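Local coordinates for protein sortase B (Clostridium perfringens, PDB 5YFK) that probably acts as a cysteine transpeptidase of the sortase B class, the family that joins sorted proteins to the bacterial cell wall, its active-site cysteine here replaced by serine, at residues A[58-61]-A[66-69]; A[139-142]-A[147-150]; A[183-186]-A[190-193]; A[195-200]-A[221-226]. The protein carries 1 engineered substitution. One frame throughout, in Å; residues are numbered along the deposited sequence.

Interaction 1. Residues A[58-61]-A[66-69]; sequences WIKV and IDFP
The indole of W58 lies over the F68-P69 peptide, with F68 C 3.3 Å above the ring plane and P69 CD making a CH-pi contact 3.8 Å from the centroid of the six-membered ring. This is the antiparallel hairpin of strands 55-61 and 67-72, the first two strands of the sortase beta sheet. I59 and F68 form a hydrogen-bonded pair, I59 N to F68 O and F68 N to I59 O, both 2.9 Å, and non-hydrogen-bonded pairs W58-P69 and K60-D67 flank it. W58, K60, D67 and P69 share one face. There D67 OD1 takes the indole N-H of W58 NE1 at 2.8 Å; it sits at the ring edge, nearly in plane, while the carboxylate stands 84° to the indole. Bonded at NE1 and covered by P69, the buried ring is fixed in its rotation. The other carboxylate oxygen, D67 OD2, is salt-bridged to R21 and linked through a water to K60 NZ, which is 4.4 Å away and so beyond direct pairing. A bend at chi2 (66°) folds the lysine chain back, laying CD over D67 CG and bringing NZ to the turn, where it also bonds T64 O. On the opposite face, I59 CG2 packs against F68 CB, and I59 continues onto V139 and L141 of strand 138-143, while the F68 ring meets Y17. At the turn end, V61 CG2 touches I66 CG2, and I66 O is gripped by two donors from opposite faces of its carbonyl plane: V61 N tilted 22° from that plane, and K60 NZ well above it at 3.0 Å.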
loop_
_atom_site.group_PDB
_atom_site.type_symbol
_atom_site.label_atom_id
_atom_site.label_comp_id
_atom_site.label_asym_id
_atom_site.label_seq_id
_atom_site.Cartn_x
_atom_site.Cartn_y
_atom_site.Cartn_z
ATOM N N TRP A 58 -9.035 -0.281 -3.281
ATOM C CA TRP A 58 -9.039 0.615 -2.140
ATOM C C TRP A 58 -8.119 0.042 -1.039
ATOM O O TRP A 58 -8.026 -1.173 -0.849
ATOM C CB TRP A 58 -10.466 0.793 -1.602
ATOM C CG TRP A 58 -10.591 1.960 -0.649
ATOM C CD1 TRP A 58 -10.184 2.008 0.653
ATOM C CD2 TRP A 58 -11.005 3.285 -0.983
ATOM N NE1 TRP A 58 -10.386 3.255 1.164
ATOM C CE2 TRP A 58 -10.777 4.090 0.151
ATOM C CE3 TRP A 58 -11.457 3.885 -2.162
ATOM C CZ2 TRP A 58 -11.171 5.401 0.205
ATOM C CZ3 TRP A 58 -11.840 5.203 -2.118
ATOM C CH2 TRP A 58 -11.677 5.960 -0.944
ATOM N N ILE A 59 -7.413 0.924 -0.362
ATOM C CA ILE A 59 -6.562 0.520 0.762
ATOM C C ILE A 59 -6.987 1.270 2.024
ATOM O O ILE A 59 -7.136 2.496 2.030
ATOM C CB ILE A 59 -5.067 0.785 0.441
ATOM C CG1 ILE A 59 -4.156 0.234 1.535
ATOM C CG2 ILE A 59 -4.787 2.247 0.217
ATOM C CD1 ILE A 59 -2.685 0.186 1.139
ATOM N N LYS A 60 -7.009 0.531 3.126
ATOM C CA LYS A 60 -7.194 1.096 4.427
ATOM C C LYS A 60 -6.247 0.435 5.406
ATOM O O LYS A 60 -6.220 -0.798 5.520
ATOM C CB LYS A 60 -8.653 0.909 4.880
ATOM C CG LYS A 60 -8.931 1.352 6.321
ATOM C CD LYS A 60 -8.765 2.846 6.499
ATOM C CE LYS A 60 -8.331 3.227 7.910
ATOM N NZ LYS A 60 -7.742 4.595 7.932
ATOM N N VAL A 61 -5.593 1.255 6.217
ATOM C CA VAL A 61 -4.634 0.729 7.194
ATOM C C VAL A 61 -5.096 1.008 8.603
ATOM O O VAL A 61 -5.365 2.144 8.990
ATOM C CB VAL A 61 -3.200 1.237 6.975
ATOM C CG1 VAL A 61 -2.259 0.679 8.054
ATOM C CG2 VAL A 61 -2.704 0.826 5.592
ATOM N N ILE A 66 -4.791 6.313 6.742
ATOM C CA ILE A 66 -4.569 5.773 5.413
ATOM C C ILE A 66 -5.828 5.037 4.942
ATOM O O ILE A 66 -6.185 3.964 5.425
ATOM C CB ILE A 66 -3.325 4.875 5.348
ATOM C CG1 ILE A 66 -2.087 5.651 5.780
ATOM C CG2 ILE A 66 -3.112 4.357 3.919
ATOM C CD1 ILE A 66 -0.928 4.737 6.088
ATOM N N ASP A 67 -6.521 5.664 4.011
ATOM C CA ASP A 67 -7.890 5.316 3.642
ATOM C C ASP A 67 -8.158 5.934 2.274
ATOM O O ASP A 67 -8.665 7.073 2.154
ATOM C CB ASP A 67 -8.873 5.872 4.672
ATOM C CG ASP A 67 -10.263 5.306 4.531
ATOM O OD1 ASP A 67 -10.523 4.502 3.614
ATOM O OD2 ASP A 67 -11.111 5.673 5.375
ATOM N N PHE A 68 -7.688 5.249 1.233
ATOM C CA PHE A 68 -7.545 5.860 -0.075
ATOM C C PHE A 68 -7.931 4.912 -1.208
ATOM O O PHE A 68 -7.620 3.716 -1.167
ATOM C CB PHE A 68 -6.091 6.290 -0.295
ATOM C CG PHE A 68 -5.608 7.334 0.675
ATOM C CD1 PHE A 68 -6.089 8.626 0.607
ATOM C CD2 PHE A 68 -4.620 7.042 1.592
ATOM C CE1 PHE A 68 -5.638 9.591 1.486
ATOM C CE2 PHE A 68 -4.177 7.992 2.480
ATOM C CZ PHE A 68 -4.676 9.274 2.411
ATOM N N PRO A 69 -8.293 5.507 -2.361
ATOM C CA PRO A 69 -8.231 4.776 -3.622
ATOM C C PRO A 69 -6.788 4.663 -4.143
ATOM O O PRO A 69 -5.939 5.458 -3.778
ATOM C CB PRO A 69 -9.080 5.654 -4.559
ATOM C CG PRO A 69 -8.835 7.031 -4.041
ATOM C CD PRO A 69 -8.694 6.916 -2.548
HETATM O O HOH W 1 -10.038 6.704 7.813
#

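Interaction 2. Residues A[139-142]-A[147-150]; sequences VTLY and KSTF
L141 CD1 presses on F150 CE1 at 3.5 Å, the two side chains crossing at about a right angle, and this pair forms the tight half of the contact. Both first torsions put CG opposite the carbonyl carbon (L141 chi1 -54°, F150 chi1 -69°), which brings the leucine methyl against ring atom CE1, two residues along the neighbouring strand. V139 stands beside F150, CB to CB 4.4 Å, and V139 O lies at the ring edge near its plane. L204 of strand 203-210 touches V139, L141 and F150, extending this apolar layer into the core. S148 shares the face at its outer end, its OG 3.6 Å from L141 CB.

The other face is looser and wetter round T140, T149 and K147. T140 and T149 do not bond each other directly; a water bridges their hydroxyls, 2.8 Å from T140 OG1 and 2.7 Å from T149 OG1. T140 CG2 touches K147 CG at 3.7 Å, after which the exposed lysine chain leads away from the partner strand. Y142 is the buried end of this face, its CD2 near K147 N and its ring packed on P25 and L26.

Between the faces, paired backbone bonds join V139 to F150 and L141 to S148; the S148 N to L141 O bond is 2.8 Å long. Such alternation of hydrogen-bonded and non-hydrogen-bonded pairs is that of a regular antiparallel beta hairpin, here strands 138-143 and 146-159 of the sortase sheet.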
loop_
_atom_site.group_PDB
_atom_site.type_symbol
_atom_site.label_atom_id
_atom_site.label_comp_id
_atom_site.label_asym_id
_atom_site.label_seq_id
_atom_site.Cartn_x
_atom_site.Cartn_y
_atom_site.Cartn_z
ATOM N N VAL A 139 -3.754 -4.560 7.195
ATOM C CA VAL A 139 -4.067 -3.729 6.027
ATOM C C VAL A 139 -5.208 -4.408 5.256
ATOM O O VAL A 139 -5.198 -5.621 4.997
ATOM C CB VAL A 139 -2.836 -3.572 5.116
ATOM C CG1 VAL A 139 -3.106 -2.667 3.926
ATOM C CG2 VAL A 139 -1.651 -3.067 5.894
ATOM N N THR A 140 -6.256 -3.648 5.012
ATOM C CA THR A 140 -7.388 -4.122 4.229
ATOM C C THR A 140 -7.380 -3.566 2.801
ATOM O O THR A 140 -7.151 -2.380 2.603
ATOM C CB THR A 140 -8.695 -3.724 4.940
ATOM O OG1 THR A 140 -8.568 -4.024 6.334
ATOM C CG2 THR A 140 -9.874 -4.518 4.386
ATOM N N LEU A 141 -7.533 -4.443 1.815
ATOM C CA LEU A 141 -7.776 -4.005 0.427
ATOM C C LEU A 141 -9.185 -4.340 -0.009
ATOM O O LEU A 141 -9.739 -5.341 0.404
ATOM C CB LEU A 141 -6.794 -4.665 -0.547
ATOM C CG LEU A 141 -5.314 -4.518 -0.219
ATOM C CD1 LEU A 141 -4.447 -5.172 -1.281
ATOM C CD2 LEU A 141 -4.937 -3.055 0.026
ATOM N N TYR A 142 -9.702 -3.572 -0.958
ATOM C CA TYR A 142 -10.923 -3.964 -1.644
ATOM C C TYR A 142 -10.726 -3.877 -3.128
ATOM O O TYR A 142 -10.353 -2.822 -3.622
ATOM C CB TYR A 142 -12.073 -3.055 -1.246
ATOM C CG TYR A 142 -13.405 -3.609 -1.681
ATOM C CD1 TYR A 142 -13.898 -3.377 -2.963
ATOM C CD2 TYR A 142 -14.218 -4.273 -0.782
ATOM C CE1 TYR A 142 -15.173 -3.824 -3.326
ATOM C CE2 TYR A 142 -15.440 -4.780 -1.160
ATOM C CZ TYR A 142 -15.916 -4.535 -2.428
ATOM O OH TYR A 142 -17.173 -4.981 -2.745
ATOM N N LYS A 147 -13.113 -7.972 -0.375
ATOM C CA LYS A 147 -12.256 -7.505 0.698
ATOM C C LYS A 147 -11.156 -8.529 0.961
ATOM O O LYS A 147 -11.427 -9.726 1.009
ATOM C CB LYS A 147 -13.077 -7.274 1.963
ATOM C CG LYS A 147 -12.226 -7.120 3.218
ATOM C CD LYS A 147 -13.065 -7.060 4.483
ATOM C CE LYS A 147 -13.891 -5.791 4.543
ATOM N NZ LYS A 147 -14.455 -5.567 5.908
ATOM N N SER A 148 -9.910 -8.073 1.057
ATOM C CA SER A 148 -8.826 -8.938 1.522
ATOM C C SER A 148 -8.033 -8.297 2.642
ATOM O O SER A 148 -8.120 -7.081 2.849
ATOM C CB SER A 148 -7.906 -9.356 0.373
ATOM O OG SER A 148 -7.321 -8.252 -0.279
ATOM N N THR A 149 -7.522 -9.144 3.530
ATOM C CA THR A 149 -6.771 -8.684 4.693
ATOM C C THR A 149 -5.326 -9.188 4.653
ATOM O O THR A 149 -5.084 -10.340 4.345
ATOM C CB THR A 149 -7.429 -9.180 5.987
ATOM O OG1 THR A 149 -8.808 -8.795 5.988
ATOM C CG2 THR A 149 -6.728 -8.592 7.209
ATOM N N PHE A 150 -4.391 -8.298 4.975
ATOM C CA PHE A 150 -2.955 -8.607 5.028
ATOM C C PHE A 150 -2.384 -8.270 6.412
ATOM O O PHE A 150 -2.774 -7.269 7.027
ATOM C CB PHE A 150 -2.231 -7.766 3.973
ATOM C CG PHE A 150 -2.545 -8.176 2.562
ATOM C CD1 PHE A 150 -3.722 -7.763 1.962
ATOM C CD2 PHE A 150 -1.583 -8.798 1.779
ATOM C CE1 PHE A 150 -3.990 -8.109 0.637
ATOM C CE2 PHE A 150 -1.902 -9.276 0.513
ATOM C CZ PHE A 150 -3.122 -8.930 -0.054
HETATM O O HOH W 2 -9.498 -6.500 7.161
#

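Interaction 3. Residues A[183-186]-A[190-193]; sequences EQES and FKRD
E185 and K191 meet through a single salt bridge, and these two residues account for nearly all of the 70 Å² buried here. K191 NZ donates to E185 OE2 at 3.1 Å, approaching from above the carboxylate plane, 62° out of it. The glutamate reaches out from helix 174-186 with CG opposite the backbone N (chi1 -176°) and the chain extended beyond CG. The lysine bends at chi2 (92°) and then runs out to the acid, the two side chains crossing at a slant; together they span the 7.8 Å between E185 CA and K191 CA. The contact is confined to the charged ends; even K191 CE stays 4.1 Å from E185 OE2. E185 also touches L197, whereas K191 is exposed, and the bridge therefore lies at the surface.

The neighbouring side chains turn to other parts of the fold. Q184 OE1 bonds Y156 OH, while R192 bonds the backbone oxygens of I152 and F133 and makes a cation-pi contact with the F133 ring. An ion pair from the last turn of a helix to the loop that follows it is the setting of this surface contact in the sortase domain.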
loop_
_atom_site.group_PDB
_atom_site.type_symbol
_atom_site.label_atom_id
_atom_site.label_comp_id
_atom_site.label_asym_id
_atom_site.label_seq_id
_atom_site.Cartn_x
_atom_site.Cartn_y
_atom_site.Cartn_z
ATOM N N GLU A 183 14.357 -12.543 3.336
ATOM C CA GLU A 183 15.061 -11.269 3.359
ATOM C C GLU A 183 14.150 -10.202 3.961
ATOM O O GLU A 183 14.580 -9.424 4.800
ATOM C CB GLU A 183 15.474 -10.839 1.947
ATOM C CG GLU A 183 15.766 -9.344 1.821
ATOM C CD GLU A 183 15.890 -8.824 0.381
ATOM O OE1 GLU A 183 14.904 -8.916 -0.400
ATOM O OE2 GLU A 183 16.878 -8.085 0.117
ATOM N N GLN A 184 12.917 -10.114 3.467
ATOM C CA GLN A 184 12.000 -9.054 3.910
ATOM C C GLN A 184 11.669 -9.195 5.386
ATOM O O GLN A 184 11.693 -8.219 6.126
ATOM C CB GLN A 184 10.716 -9.049 3.088
ATOM C CG GLN A 184 10.954 -8.774 1.617
ATOM C CD GLN A 184 11.484 -7.380 1.378
ATOM O OE1 GLN A 184 10.890 -6.402 1.827
ATOM N NE2 GLN A 184 12.696 -7.295 0.827
ATOM N N GLU A 185 11.540 -10.438 5.845
ATOM C CA GLU A 185 11.244 -10.689 7.246
ATOM C C GLU A 185 12.463 -10.373 8.136
ATOM O O GLU A 185 12.323 -9.728 9.171
ATOM C CB GLU A 185 10.812 -12.137 7.437
ATOM C CG GLU A 185 10.381 -12.462 8.859
ATOM C CD GLU A 185 9.936 -13.908 9.031
ATOM O OE1 GLU A 185 10.604 -14.816 8.485
ATOM O OE2 GLU A 185 8.948 -14.129 9.761
ATOM N N SER A 186 13.652 -10.754 7.668
ATOM C CA SER A 186 14.898 -10.555 8.401
ATOM C C SER A 186 15.236 -9.106 8.598
ATOM O O SER A 186 15.837 -8.731 9.594
ATOM C CB SER A 186 16.062 -11.228 7.663
ATOM O OG SER A 186 15.900 -12.623 7.730
ATOM N N PHE A 190 10.990 -5.459 13.920
ATOM C CA PHE A 190 10.129 -6.163 14.879
ATOM C C PHE A 190 9.646 -7.491 14.291
ATOM O O PHE A 190 9.235 -7.559 13.127
ATOM C CB PHE A 190 8.907 -5.313 15.289
ATOM C CG PHE A 190 9.240 -3.909 15.705
ATOM C CD1 PHE A 190 10.119 -3.660 16.732
ATOM C CD2 PHE A 190 8.672 -2.819 15.048
ATOM C CE1 PHE A 190 10.471 -2.368 17.077
ATOM C CE2 PHE A 190 9.064 -1.536 15.344
ATOM C CZ PHE A 190 9.939 -1.303 16.393
ATOM N N LYS A 191 9.619 -8.523 15.132
ATOM C CA LYS A 191 9.174 -9.859 14.726
ATOM C C LYS A 191 7.693 -10.063 15.067
ATOM O O LYS A 191 7.246 -9.689 16.144
ATOM C CB LYS A 191 10.047 -10.909 15.413
ATOM C CG LYS A 191 9.504 -12.328 15.373
ATOM C CD LYS A 191 10.026 -13.090 14.170
ATOM C CE LYS A 191 9.156 -14.307 13.895
ATOM N NZ LYS A 191 9.575 -14.995 12.647
ATOM N N ARG A 192 6.904 -10.454 14.069
ATOM C CA ARG A 192 5.518 -10.866 14.280
ATOM C C ARG A 192 5.436 -12.364 14.548
ATOM O O ARG A 192 5.776 -13.189 13.682
ATOM C CB ARG A 192 4.653 -10.530 13.057
ATOM C CG ARG A 192 3.165 -10.765 13.278
ATOM C CD ARG A 192 2.513 -9.644 14.063
ATOM N NE ARG A 192 2.411 -8.411 13.287
ATOM C CZ ARG A 192 2.162 -7.224 13.816
ATOM N NH1 ARG A 192 2.036 -6.163 13.034
ATOM N NH2 ARG A 192 2.030 -7.091 15.139
ATOM N N ASP A 193 4.982 -12.707 15.750
ATOM C CA ASP A 193 4.942 -14.093 16.176
ATOM C C ASP A 193 3.826 -14.853 15.466
ATOM O O ASP A 193 2.711 -14.347 15.330
ATOM C CB ASP A 193 4.718 -14.174 17.689
ATOM C CG ASP A 193 5.883 -13.627 18.488
ATOM O OD1 ASP A 193 7.006 -13.524 17.946
ATOM O OD2 ASP A 193 5.698 -13.418 19.705
#

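Interaction 4. Residues A[195-200]-A[221-226]; sequences IDLNSN and VAKEID
The irregular loop 195-200 passes strand 221-225 without any backbone pairing between them, its closest CA approach being 7.6 Å, from L197 CA to K223 CA. K223 carries the contact. Its CG sits between the backbone N and the carbonyl carbon (chi1 62°), and a bend at chi3 (-90°) brings the amine to the carbonyl oxygens of the loop. I195 and L197 run past the aliphatic chain in the opposite direction, with I195 CG1 3.5 Å from K223 CD and L197 CD1 4.0 Å from the same CD. At the end of the chain, K223 NZ donates to I195 O at 2.8 Å, nearly in line with the carbonyl, and more weakly to D196 O at 3.1 Å. K223 NZ is also salt-bridged to D201 and donates to a water at 3.0 Å. The amine is thus surrounded by I195 O, D201, a water and, more weakly, D196 O, a setting that would be expected to stabilise its positive charge.

The loop is braced from within as well. N198 ND2 donates to D196 O at 3.0 Å, while N198 OD1 accepts from N200 N at 2.9 Å, closing an Asx turn. D201 also takes the backbone N-H of N198, holding the loop and the lysine together. Beyond the contact, L197 packs on E185 of helix 174-186 and F153 of strand 146-159, I195 rests on E151, and K223 touches I203 of strand 203-210.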
loop_
_atom_site.group_PDB
_atom_site.type_symbol
_atom_site.label_atom_id
_atom_site.label_comp_id
_atom_site.label_asym_id
_atom_site.label_seq_id
_atom_site.Cartn_x
_atom_site.Cartn_y
_atom_site.Cartn_z
ATOM N N ILE A 195 3.243 -15.957 12.427
ATOM C CA ILE A 195 2.723 -15.461 11.149
ATOM C C ILE A 195 2.859 -16.519 10.035
ATOM O O ILE A 195 2.306 -16.356 8.949
ATOM C CB ILE A 195 3.439 -14.149 10.740
ATOM C CG1 ILE A 195 2.589 -13.347 9.752
ATOM C CG2 ILE A 195 4.801 -14.426 10.128
ATOM C CD1 ILE A 195 2.046 -12.066 10.332
ATOM N N ASP A 196 3.490 -17.651 10.357
ATOM C CA ASP A 196 3.744 -18.734 9.383
ATOM C C ASP A 196 4.034 -18.180 7.974
ATOM O O ASP A 196 3.418 -18.609 6.993
ATOM C CB ASP A 196 2.528 -19.658 9.349
ATOM C CG ASP A 196 2.781 -20.973 8.616
ATOM O OD1 ASP A 196 3.948 -21.343 8.403
ATOM O OD2 ASP A 196 1.792 -21.551 8.111
ATOM N N LEU A 197 5.115 -17.424 7.839
ATOM C CA LEU A 197 5.451 -16.850 6.555
ATOM C C LEU A 197 6.062 -17.957 5.690
ATOM O O LEU A 197 6.953 -18.703 6.144
ATOM C CB LEU A 197 6.438 -15.688 6.712
ATOM C CG LEU A 197 6.691 -14.877 5.436
ATOM C CD1 LEU A 197 5.426 -14.207 4.928
ATOM C CD2 LEU A 197 7.815 -13.854 5.620
ATOM N N ASN A 198 5.533 -18.108 4.483
ATOM C CA ASN A 198 5.940 -19.210 3.609
ATOM C C ASN A 198 5.659 -18.951 2.132
ATOM O O ASN A 198 4.947 -18.024 1.768
ATOM C CB ASN A 198 5.287 -20.511 4.084
ATOM C CG ASN A 198 3.829 -20.626 3.683
ATOM O OD1 ASN A 198 3.517 -21.106 2.590
ATOM N ND2 ASN A 198 2.934 -20.254 4.570
ATOM N N SER A 199 6.265 -19.753 1.258
ATOM C CA SER A 199 6.287 -19.439 -0.155
ATOM C C SER A 199 4.916 -19.576 -0.832
ATOM O O SER A 199 4.732 -19.117 -1.957
ATOM C CB SER A 199 7.293 -20.358 -0.851
ATOM O OG SER A 199 6.711 -21.629 -1.062
ATOM N N ASN A 200 3.913 -20.072 -0.123
ATOM C CA ASN A 200 2.559 -20.013 -0.673
ATOM C C ASN A 200 1.884 -18.669 -0.464
ATOM O O ASN A 200 0.812 -18.421 -1.011
ATOM C CB ASN A 200 1.667 -21.087 -0.052
ATOM C CG ASN A 200 2.142 -22.482 -0.357
ATOM O OD1 ASN A 200 2.460 -22.806 -1.504
ATOM N ND2 ASN A 200 2.308 -23.279 0.689
ATOM N N VAL A 221 5.720 -4.505 5.044
ATOM C CA VAL A 221 5.349 -5.699 4.275
ATOM C C VAL A 221 4.389 -6.558 5.101
ATOM O O VAL A 221 4.566 -6.761 6.312
ATOM C CB VAL A 221 6.588 -6.537 3.874
ATOM C CG1 VAL A 221 6.260 -7.475 2.733
ATOM C CG2 VAL A 221 7.757 -5.626 3.464
ATOM N N ALA A 222 3.349 -7.040 4.430
ATOM C CA ALA A 222 2.247 -7.753 5.072
ATOM C C ALA A 222 1.866 -8.954 4.201
ATOM O O ALA A 222 2.102 -8.948 2.979
ATOM C CB ALA A 222 1.051 -6.819 5.219
ATOM N N LYS A 223 1.436 -10.027 4.852
ATOM C CA LYS A 223 0.958 -11.226 4.157
ATOM C C LYS A 223 -0.531 -11.428 4.231
ATOM O O LYS A 223 -1.170 -11.184 5.264
ATOM C CB LYS A 223 1.646 -12.492 4.680
ATOM C CG LYS A 223 1.381 -12.782 6.131
ATOM C CD LYS A 223 1.780 -14.207 6.455
ATOM C CE LYS A 223 0.652 -15.202 6.255
ATOM N NZ LYS A 223 1.122 -16.606 6.453
ATOM N N GLU A 224 -1.078 -11.997 3.165
ATOM C CA GLU A 224 -2.517 -12.182 3.085
ATOM C C GLU A 224 -2.931 -13.266 4.052
ATOM O O GLU A 224 -2.287 -14.311 4.126
ATOM C CB GLU A 224 -2.973 -12.531 1.689
ATOM C CG GLU A 224 -4.480 -12.452 1.581
ATOM C CD GLU A 224 -4.975 -12.548 0.164
ATOM O OE1 GLU A 224 -4.157 -12.647 -0.787
ATOM O OE2 GLU A 224 -6.210 -12.471 0.018
ATOM N N ILE A 225 -3.972 -12.972 4.821
ATOM C CA ILE A 225 -4.531 -13.918 5.751
ATOM C C ILE A 225 -6.012 -14.128 5.513
ATOM O O ILE A 225 -6.665 -13.308 4.861
ATOM C CB ILE A 225 -4.327 -13.460 7.195
ATOM C CG1 ILE A 225 -5.102 -12.166 7.463
ATOM C CG2 ILE A 225 -2.844 -13.295 7.480
ATOM C CD1 ILE A 225 -5.119 -11.778 8.926
ATOM N N ASP A 226 -6.518 -15.203 6.119
ATOM C CA ASP A 226 -7.878 -15.722 5.901
ATOM C C ASP A 226 -8.071 -16.452 4.583
ATOM O O ASP A 226 -8.905 -17.352 4.497
ATOM C CB ASP A 226 -8.914 -14.618 6.043
ATOM C CG ASP A 226 -9.220 -14.315 7.479
ATOM O OD1 ASP A 226 -9.141 -15.258 8.297
ATOM O OD2 ASP A 226 -9.370 -13.124 7.815
HETATM O O HOH W 3 -0.346 -19.273 6.536
#

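Overall arrangement
From the N terminus the contacts follow in series, none enclosing or crossing another. Interaction 1 closes the short turn of the first hairpin, and interaction 2 closes a second one; strands 55-61 and 138-143 then lie side by side, with W58 N to Y142 O and K60 O to T140 N both at 2.9 Å. Interaction 3 closes the short connection after helix 174-186. Interaction 4 spans a longer loop holding strand 203-210 and the start of strand 216-225, which returns beside interaction 2 through T149 O and I225 N. E185 and L197 join interactions 3 and 4, linking the peripheral helix to the same sheet.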